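Local atomic coordinates of phosphoribosyl-aminoimidazole carboxylase (PDB entry 3K5I), a protein that probably uses ATP to carboxylate 5-aminoimidazole ribonucleotide with bicarbonate, giving N5-carboxyaminoimidazole ribonucleotide in purine biosynthesis. Residues 272-277 against 285-290. Sequence-based numbering, arbitrary orientation.
Sequences GVEMFL and LCEIAS. With MG (magnesium ion), chain H; ADP (adenosine-5'-diphosphate), chain G.
The magnesium-nucleotide site of this ATP-grasp enzyme is built on an antiparallel hairpin, whose paired strands each lend a carboxylate. Glu274 OE2 binds magnesium at 1.9 Å and Glu287 OE2 at 2.0 Å; ADP O3B, ADP O1A and two waters bring the ligands to six. The two side chains run side by side, their carboxylate planes turned 50° apart, and the shared cation lets Glu274 OE2 and Glu287 OE2 approach to 2.7 Å. Glu274 OE1 accepts a bond from one of the metal's waters, which holds that carboxylate from its second oxygen.

A classic beta bulge, in which Cys286 and Glu287 both face Glu274, shifts the register. Glu287 N donates to Glu274 O at 3.2 Å. At the bulge Cys286 CB lies over one face of the Phe276 ring, 3.6 Å from the centroid, while SG stands obliquely to it. ADP C2' meets the edge of the same ring.

On the face of the sheet opposite the two glutamates, Val273 CG2 packs on Ile288 CG1 at 3.5 Å, and Leu285 and Ile288 reach helix 248-263. Strand 283-289 is an edge strand of the sheet within this chain, and strand 269-278 lies between it and strand 206-216.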
# COMPACT_ATOMS: atom_id res chain seq x y z
N GLY A 272 -16.89 -7.09 -10.75
CA GLY A 272 -17.04 -8.01 -9.63
C GLY A 272 -18.17 -8.98 -9.87
O GLY A 272 -19.31 -8.56 -10.04
N VAL A 273 -17.87 -10.28 -9.81
CA VAL A 273 -18.94 -11.29 -9.99
C VAL A 273 -19.30 -12.17 -8.75
O VAL A 273 -18.45 -12.88 -8.24
CB VAL A 273 -18.82 -12.03 -11.34
CG1 VAL A 273 -19.89 -13.06 -11.42
CG2 VAL A 273 -18.91 -11.04 -12.53
N GLU A 274 -20.53 -12.11 -8.23
CA GLU A 274 -20.98 -12.86 -7.06
C GLU A 274 -21.82 -14.07 -7.47
O GLU A 274 -22.80 -13.89 -8.17
CB GLU A 274 -21.82 -11.91 -6.20
CG GLU A 274 -20.87 -10.98 -5.47
CD GLU A 274 -21.55 -9.89 -4.63
OE1 GLU A 274 -20.83 -9.01 -4.14
OE2 GLU A 274 -22.78 -9.86 -4.43
N MET A 275 -21.44 -15.28 -7.07
CA MET A 275 -22.18 -16.49 -7.44
C MET A 275 -22.44 -17.35 -6.23
O MET A 275 -21.83 -17.25 -5.17
CB MET A 275 -21.40 -17.35 -8.42
CG MET A 275 -21.13 -16.55 -9.67
SD MET A 275 -19.72 -17.08 -10.63
CE MET A 275 -18.30 -16.54 -9.66
N PHE A 276 -23.44 -18.20 -6.35
CA PHE A 276 -23.71 -19.03 -5.20
C PHE A 276 -23.36 -20.43 -5.65
O PHE A 276 -23.46 -20.73 -6.84
CB PHE A 276 -25.20 -19.08 -4.87
CG PHE A 276 -25.89 -17.76 -4.64
CD1 PHE A 276 -26.87 -17.36 -5.52
CD2 PHE A 276 -25.64 -16.99 -3.54
CE1 PHE A 276 -27.57 -16.19 -5.31
CE2 PHE A 276 -26.34 -15.78 -3.33
CZ PHE A 276 -27.34 -15.39 -4.21
N LEU A 277 -22.98 -21.29 -4.70
CA LEU A 277 -22.63 -22.66 -5.03
C LEU A 277 -23.77 -23.47 -4.51
O LEU A 277 -24.13 -23.38 -3.32
CB LEU A 277 -21.33 -23.15 -4.41
CG LEU A 277 -20.83 -24.50 -5.00
CD1 LEU A 277 -20.61 -24.78 -6.48
CD2 LEU A 277 -19.56 -24.88 -4.28
N LEU A 285 -25.51 -17.12 -10.52
CA LEU A 285 -24.93 -15.80 -10.40
C LEU A 285 -25.79 -15.17 -9.29
O LEU A 285 -26.96 -15.54 -9.14
CB LEU A 285 -25.08 -15.08 -11.74
CG LEU A 285 -24.59 -13.64 -11.57
CD1 LEU A 285 -23.59 -13.18 -12.65
CD2 LEU A 285 -25.85 -12.83 -11.56
N CYS A 286 -25.18 -14.34 -8.45
CA CYS A 286 -25.90 -13.67 -7.36
C CYS A 286 -26.05 -12.22 -7.83
O CYS A 286 -27.11 -11.64 -7.70
CB CYS A 286 -25.14 -13.67 -6.03
SG CYS A 286 -26.07 -12.61 -4.88
N GLU A 287 -25.01 -11.63 -8.39
CA GLU A 287 -25.05 -10.26 -8.87
C GLU A 287 -23.69 -9.92 -9.48
O GLU A 287 -22.68 -10.61 -9.23
CB GLU A 287 -25.37 -9.26 -7.76
CG GLU A 287 -24.19 -8.60 -7.04
CD GLU A 287 -24.68 -7.64 -5.96
OE1 GLU A 287 -25.71 -6.98 -6.22
OE2 GLU A 287 -24.14 -7.52 -4.83
N ILE A 288 -23.72 -8.91 -10.34
CA ILE A 288 -22.53 -8.43 -11.03
C ILE A 288 -22.42 -6.93 -10.72
O ILE A 288 -23.44 -6.24 -10.68
CB ILE A 288 -22.50 -8.64 -12.56
CG1 ILE A 288 -21.09 -8.33 -13.09
CG2 ILE A 288 -23.60 -7.79 -13.30
CD1 ILE A 288 -20.80 -8.59 -14.61
N ALA A 289 -21.19 -6.48 -10.48
CA ALA A 289 -20.74 -5.11 -10.13
C ALA A 289 -19.78 -4.57 -11.22
O ALA A 289 -18.73 -5.18 -11.52
CB ALA A 289 -19.99 -5.18 -8.82
N SER A 290 -20.13 -3.40 -11.80
CA SER A 290 -19.28 -2.76 -12.82
C SER A 290 -18.24 -1.87 -12.14
O SER A 290 -18.17 -0.68 -12.49
CB SER A 290 -20.09 -1.88 -13.80
OG SER A 290 -20.92 -0.91 -13.13
MG MG H . -23.63 -8.65 -3.24
PB ADP G . -26.06 -6.18 -2.06
O1B ADP G . -26.47 -5.19 -1.05
O2B ADP G . -26.05 -5.24 -3.25
O3B ADP G . -24.73 -6.97 -2.33
PA ADP G . -27.01 -8.95 -2.68
O1A ADP G . -25.70 -9.36 -3.19
O2A ADP G . -28.08 -9.42 -3.63
O3A ADP G . -27.08 -7.39 -2.31
O5' ADP G . -27.13 -9.84 -1.34
C5' ADP G . -26.06 -9.92 -0.39
C4' ADP G . -25.98 -11.32 0.17
O4' ADP G . -27.26 -11.69 0.75
C3' ADP G . -25.76 -12.47 -0.80
O3' ADP G . -24.34 -12.68 -0.80
C2' ADP G . -26.36 -13.71 -0.10
O2' ADP G . -25.70 -13.98 1.17
C1' ADP G . -27.59 -13.00 0.41
N9 ADP G . -28.63 -13.21 -0.58
C8 ADP G . -28.89 -12.37 -1.63
N7 ADP G . -29.80 -12.90 -2.47
C5 ADP G . -30.14 -14.08 -1.84
C6 ADP G . -31.16 -15.04 -2.18
N6 ADP G . -31.93 -15.19 -3.10
N1 ADP G . -31.25 -16.11 -1.34
C2 ADP G . -30.51 -16.26 -0.18
N3 ADP G . -29.67 -15.33 0.18
C4 ADP G . -29.48 -14.29 -0.65
O HOH W 1 -22.31 -7.25 -2.72
O HOH W 2 -23.41 -9.91 -1.38